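Local coordinates for hypothetical protein TM1012 (Thermotoga maritima, PDB 2FCL) that is a putative nucleotidyltransferase, probably transferring a nucleotide from a nucleoside triphosphate to a substrate not yet known, at residues V37-L42 and D57-E62; S90-L95 and E103-I108. All coordinates share one frame; numbering follows the deposited sequence.

From the N terminus, strand 36-39 runs straight into helix 40-46, and a loop then leads back to strand 57-60; interaction 1 closes this excursion by pairing the two strands antiparallel. The chain next forms helix 62-71 and strand 81-84 before entering the hairpin of strands 89-94 and 103-106, which interaction 2 zips together. The two closures follow one another in series, neither nested nor crossed. They are joined edge to edge within the sheet, because strand 103-106 lies parallel to strand 57-60: Ile58 N to Glu103 O, at 2.9 Å, is a probable hydrogen bond. Together the contacts tie four strands of one mixed sheet and bring Asp57 and Glu103 side by side on one face.

Interaction 1 of 2, residues V37-L42 and D57-E62; sequences VVTGSL and DIQTDE. With EDO (1,2-ethanediol), chain D.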
loop_
_atom_site.group_PDB
_atom_site.type_symbol
_atom_site.label_atom_id
_atom_site.label_comp_id
_atom_site.label_asym_id
_atom_site.label_seq_id
_atom_site.Cartn_x
_atom_site.Cartn_y
_atom_site.Cartn_z
ATOM N N VAL A 37 2.315 5.609 1.349
ATOM C CA VAL A 37 3.213 4.715 0.640
ATOM C C VAL A 37 2.370 3.750 -0.191
ATOM O O VAL A 37 1.286 3.335 0.223
ATOM C CB VAL A 37 4.132 3.873 1.554
ATOM C CG1 VAL A 37 5.210 4.718 2.171
ATOM C CG2 VAL A 37 3.346 3.103 2.582
ATOM N N VAL A 38 2.888 3.371 -1.342
ATOM C CA VAL A 38 2.349 2.253 -2.102
ATOM C C VAL A 38 2.887 0.983 -1.442
ATOM O O VAL A 38 4.061 0.907 -1.071
ATOM C CB VAL A 38 2.783 2.323 -3.582
ATOM C CG1 VAL A 38 2.174 1.190 -4.378
ATOM C CG2 VAL A 38 2.390 3.677 -4.193
ATOM N N THR A 39 2.010 -0.002 -1.298
ATOM C CA THR A 39 2.351 -1.280 -0.690
ATOM C C THR A 39 1.861 -2.405 -1.567
ATOM O O THR A 39 1.219 -2.182 -2.570
ATOM C CB THR A 39 1.765 -1.421 0.728
ATOM O OG1 THR A 39 0.347 -1.587 0.696
ATOM C CG2 THR A 39 2.085 -0.221 1.555
ATOM N N GLY A 40 2.220 -3.633 -1.228
ATOM C CA GLY A 40 1.714 -4.782 -1.957
ATOM C C GLY A 40 2.236 -4.867 -3.367
ATOM O O GLY A 40 3.328 -4.394 -3.682
ATOM N N SER A 41 1.469 -5.505 -4.240
ATOM C CA SER A 41 1.991 -5.904 -5.542
ATOM C C SER A 41 2.586 -4.770 -6.394
ATOM O O SER A 41 3.619 -4.945 -7.027
ATOM C CB SER A 41 0.944 -6.697 -6.331
ATOM O OG SER A 41 -0.173 -5.913 -6.692
ATOM N N LEU A 42 1.968 -3.593 -6.414
ATOM C CA LEU A 42 2.494 -2.524 -7.227
ATOM C C LEU A 42 3.826 -2.041 -6.655
ATOM O O LEU A 42 4.732 -1.718 -7.397
ATOM C CB LEU A 42 1.497 -1.369 -7.366
ATOM C CG LEU A 42 1.988 -0.192 -8.220
ATOM C CD1 LEU A 42 2.364 -0.569 -9.642
ATOM C CD2 LEU A 42 0.931 0.898 -8.229
ATOM N N ASP A 57 -2.678 -0.717 -3.576
ATOM C CA ASP A 57 -2.802 -0.569 -2.136
ATOM C C ASP A 57 -2.017 0.640 -1.697
ATOM O O ASP A 57 -0.825 0.742 -1.990
ATOM C CB ASP A 57 -2.275 -1.806 -1.401
ATOM C CG ASP A 57 -3.068 -3.067 -1.699
ATOM O OD1 ASP A 57 -4.244 -2.986 -2.099
ATOM O OD2 ASP A 57 -2.481 -4.149 -1.496
ATOM N N ILE A 58 -2.684 1.552 -0.997
ATOM C CA ILE A 58 -2.057 2.718 -0.419
ATOM C C ILE A 58 -2.203 2.646 1.096
ATOM O O ILE A 58 -3.299 2.523 1.612
ATOM C CB ILE A 58 -2.721 4.012 -0.920
ATOM C CG1 ILE A 58 -2.682 4.104 -2.451
ATOM C CG2 ILE A 58 -2.062 5.218 -0.296
ATOM C CD1 ILE A 58 -1.317 4.089 -3.114
ATOM N N GLN A 59 -1.078 2.721 1.784
ATOM C CA GLN A 59 -1.042 2.734 3.227
ATOM C C GLN A 59 -0.708 4.141 3.702
ATOM O O GLN A 59 0.102 4.841 3.107
ATOM C CB GLN A 59 -0.061 1.702 3.769
ATOM C CG GLN A 59 -0.076 1.591 5.270
ATOM C CD GLN A 59 0.734 0.425 5.790
ATOM O OE1 GLN A 59 1.093 -0.455 5.022
ATOM N NE2 GLN A 59 0.992 0.399 7.103
ATOM N N THR A 60 -1.340 4.549 4.794
ATOM C CA THR A 60 -1.253 5.890 5.311
ATOM C C THR A 60 -1.492 5.854 6.811
ATOM O O THR A 60 -1.529 4.774 7.418
ATOM C CB THR A 60 -2.241 6.814 4.551
ATOM O OG1 THR A 60 -2.098 8.160 4.982
ATOM C CG2 THR A 60 -3.675 6.374 4.724
ATOM N N ASP A 61 -1.623 7.026 7.416
ATOM C CA ASP A 61 -1.988 7.117 8.829
ATOM C C ASP A 61 -3.479 7.420 8.950
ATOM O O ASP A 61 -4.185 7.459 7.945
ATOM C CB ASP A 61 -1.067 8.099 9.563
ATOM C CG ASP A 61 -1.004 9.468 8.935
ATOM O OD1 ASP A 61 -1.885 9.808 8.133
ATOM O OD2 ASP A 61 -0.049 10.226 9.262
ATOM N N GLU A 62 -3.997 7.586 10.166
ATOM C CA GLU A 62 -5.425 7.760 10.329
ATOM C C GLU A 62 -5.911 9.009 9.593
ATOM O O GLU A 62 -6.852 8.959 8.791
ATOM C CB GLU A 62 -5.788 7.820 11.821
ATOM C CG GLU A 62 -7.262 8.095 12.069
ATOM C CD GLU A 62 -7.609 8.153 13.532
ATOM O OE1 GLU A 62 -6.775 7.741 14.354
ATOM O OE2 GLU A 62 -8.728 8.602 13.835
HETATM C C1 EDO D . -0.939 -3.463 -5.696
HETATM O O1 EDO D . -1.806 -4.440 -5.061
HETATM C C2 EDO D . -0.401 -2.554 -4.609
HETATM O O2 EDO D . -0.188 -1.174 -4.723
HETATM O O HOH W 1 -0.789 -4.075 0.407
HETATM O O HOH W 2 -1.314 -1.393 2.762
#
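The strand-turn-helix of the nucleotidyltransferase fold, with its Gly-Ser signature at Gly40 and Ser41, here sets Thr39 against Asp57, whose place on the neighbouring strand is consistent with that of an active-site acid in relatives. The strands run antiparallel but splayed, at 133°. Val37 and Gln59 exchange two backbone bonds, Val37 N to Gln59 O and Gln59 N to Val37 O, both 2.9 Å, and Thr39 N donates to Asp57 O at 3.0 Å. The beta-branched Val38 and Ile58 suit extended chain and meet at one face, CG2 to CD1 at 3.9 Å. On the other face Thr39 turns its two branches to different uses. OG1 sits between the backbone N and the carbonyl carbon (chi1 71°), which brings it near Asp57 CB, and joins a water that donates to Asp57 OD2; the methyl CG2 rests 3.6 Å from Gln59 CB, crossing the extended glutamine at about a right angle. Gly40 has positive phi, and a CB there would fall 2.8 Å from Asp57 OD2, so glycine fits. O2 of a 1,2-ethanediol, probably from the crystallisation liquor, accepts an almost straight bond from Asp57 N (2.8 Å). Glu145 of helix 142-149 takes the Gly40 N-H; strand 36-39 is outermost within the chain, Val38 bonding on to Pro138, and strand 57-60 has strand 103-106 on its other side, with Ile58 packed on Ile68 of helix 62-71.

Interaction 2 of 2, residues S90-L95 and E103-I108; sequences SHFGEL and EIMGDI
His91 and Gly106, and Gly93 and Ile104, are the hydrogen-bonded pairs of an antiparallel beta hairpin, its strands at 164°. Each pair exchanges two backbone bonds; His91 N reaches a lone pair of Gly106 O in the carbonyl plane at 2.9 Å, and Gly93 O receives Ile104 N from above its plane. Glycine at 106 spares His91 a neighbouring side chain, and the imidazole edge lies beside Gly106 O while ND1 bonds to Tyr66 OH. Apolar contacts occupy both faces. In the conformers described, Ile104 sets CD1 against Leu95 CG and also packs on helix 62-71; across the sheet, Met105 CG approaches the edge of the Phe92 ring at CD1, 3.7 Å away. A carboxylate-to-ring-edge contact is made by Glu103, which probably corresponds to a third active-site acid of related nucleotidyltransferases and touches Asp57. Shortening Glu103 to an alanine would probably cost the CE1-CZ edge of Phe92 its carboxylate neighbour and break the bond of OE2 with the dimethyl-lysine at position 101. Phe92 CG stands anti to N (chi1 176°), which sends the ring along the strand toward this carboxylate: Glu103 CD lies at the ring edge, 3.7 Å from Phe92 CZ, with the two planes 90° apart.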
loop_
_atom_site.group_PDB
_atom_site.type_symbol
_atom_site.label_atom_id
_atom_site.label_comp_id
_atom_site.label_asym_id
_atom_site.label_seq_id
_atom_site.Cartn_x
_atom_site.Cartn_y
_atom_site.Cartn_z
ATOM N N SER A 90 -7.841 -1.215 10.539
ATOM C CA SER A 90 -7.361 -0.004 9.886
ATOM C C SER A 90 -8.536 0.922 9.623
ATOM O O SER A 90 -9.693 0.513 9.708
ATOM C CB SER A 90 -6.665 -0.325 8.551
ATOM O OG SER A 90 -7.588 -0.679 7.522
ATOM N N HIS A 91 -8.222 2.159 9.267
ATOM C CA HIS A 91 -9.189 3.076 8.679
ATOM C C HIS A 91 -9.163 2.807 7.187
ATOM O O HIS A 91 -8.206 3.155 6.506
ATOM C CB HIS A 91 -8.828 4.510 9.018
ATOM C CG HIS A 91 -8.877 4.779 10.479
ATOM N ND1 HIS A 91 -9.974 5.345 11.081
ATOM C CD2 HIS A 91 -8.003 4.487 11.469
ATOM C CE1 HIS A 91 -9.760 5.426 12.383
ATOM N NE2 HIS A 91 -8.569 4.916 12.643
ATOM N N PHE A 92 -10.184 2.102 6.730
ATOM C CA PHE A 92 -10.193 1.434 5.455
ATOM C C PHE A 92 -11.249 1.994 4.531
ATOM O O PHE A 92 -12.411 2.075 4.917
ATOM C CB PHE A 92 -10.452 -0.066 5.656
ATOM C CG PHE A 92 -10.577 -0.812 4.371
ATOM C CD1 PHE A 92 -9.469 -1.146 3.652
ATOM C CD2 PHE A 92 -11.823 -1.053 3.806
ATOM C CE1 PHE A 92 -9.550 -1.814 2.461
ATOM C CE2 PHE A 92 -11.921 -1.702 2.585
ATOM C CZ PHE A 92 -10.772 -2.082 1.918
ATOM N N GLY A 93 -10.853 2.341 3.308
ATOM C CA GLY A 93 -11.810 2.703 2.262
ATOM C C GLY A 93 -11.308 2.279 0.909
ATOM O O GLY A 93 -10.246 1.673 0.797
ATOM N N GLU A 94 -12.070 2.608 -0.123
ATOM C CA GLU A 94 -11.776 2.151 -1.466
ATOM C C GLU A 94 -12.133 3.220 -2.489
ATOM O O GLU A 94 -13.156 3.927 -2.352
ATOM C CB GLU A 94 -12.562 0.866 -1.759
ATOM C CG GLU A 94 -12.114 0.128 -3.009
ATOM C CD GLU A 94 -13.096 -0.935 -3.386
ATOM O OE1 GLU A 94 -13.126 -1.970 -2.685
ATOM O OE2 GLU A 94 -13.879 -0.720 -4.335
ATOM N N LEU A 95 -11.273 3.321 -3.495
ATOM C CA LEU A 95 -11.525 4.104 -4.699
ATOM C C LEU A 95 -11.572 3.155 -5.881
ATOM O O LEU A 95 -10.977 2.085 -5.835
ATOM C CB LEU A 95 -10.384 5.090 -4.967
ATOM C CG LEU A 95 -9.881 5.896 -3.786
ATOM C CD1 LEU A 95 -8.665 6.706 -4.167
ATOM C CD2 LEU A 95 -10.959 6.807 -3.200
ATOM N N GLU A 103 -7.197 0.486 -2.718
ATOM C CA GLU A 103 -7.549 0.359 -1.322
ATOM C C GLU A 103 -6.722 1.311 -0.472
ATOM O O GLU A 103 -5.518 1.414 -0.649
ATOM C CB GLU A 103 -7.369 -1.076 -0.844
ATOM C CG GLU A 103 -8.452 -2.008 -1.430
ATOM C CD GLU A 103 -8.517 -3.364 -0.754
ATOM O OE1 GLU A 103 -7.554 -3.745 -0.059
ATOM O OE2 GLU A 103 -9.550 -4.058 -0.915
ATOM N N ILE A 104 -7.405 2.006 0.434
ATOM C CA ILE A 104 -6.805 2.943 1.375
ATOM C C ILE A 104 -6.816 2.291 2.752
ATOM O O ILE A 104 -7.868 1.854 3.207
ATOM C CB ILE A 104 -7.623 4.249 1.445
ATOM C CG1 ILE A 104 -7.725 4.905 0.062
ATOM C CG2 ILE A 104 -7.011 5.208 2.460
ATOM C CD1 ILE A 104 -8.840 5.920 -0.023
ATOM N N MET A 105 -5.661 2.213 3.407
ATOM C CA MET A 105 -5.564 1.620 4.736
ATOM C C MET A 105 -4.745 2.537 5.648
ATOM O O MET A 105 -3.524 2.651 5.489
ATOM C CB MET A 105 -4.924 0.227 4.655
ATOM C CG MET A 105 -5.825 -0.789 3.981
ATOM S SD MET A 105 -5.265 -2.500 4.101
ATOM C CE MET A 105 -5.919 -2.890 5.733
ATOM N N GLY A 106 -5.423 3.185 6.600
ATOM C CA GLY A 106 -4.785 4.088 7.534
ATOM C C GLY A 106 -4.535 3.456 8.878
ATOM O O GLY A 106 -5.430 2.858 9.472
ATOM N N ASP A 107 -3.301 3.596 9.345
ATOM C CA ASP A 107 -2.859 3.073 10.633
ATOM C C ASP A 107 -3.233 1.622 10.847
ATOM O O ASP A 107 -3.909 1.246 11.823
ATOM C CB ASP A 107 -3.325 3.987 11.744
ATOM C CG ASP A 107 -2.393 5.185 11.933
ATOM O OD1 ASP A 107 -1.230 5.168 11.424
ATOM O OD2 ASP A 107 -2.841 6.140 12.591
ATOM N N ILE A 108 -2.735 0.796 9.942
ATOM C CA ILE A 108 -2.913 -0.637 10.031
ATOM C C ILE A 108 -2.319 -1.158 11.338
ATOM O O ILE A 108 -1.212 -0.794 11.711
ATOM C CB ILE A 108 -2.200 -1.378 8.869
ATOM C CG1 ILE A 108 -2.803 -0.973 7.528
ATOM C CG2 ILE A 108 -2.279 -2.890 9.067
ATOM C CD1 ILE A 108 -2.145 -1.629 6.344
#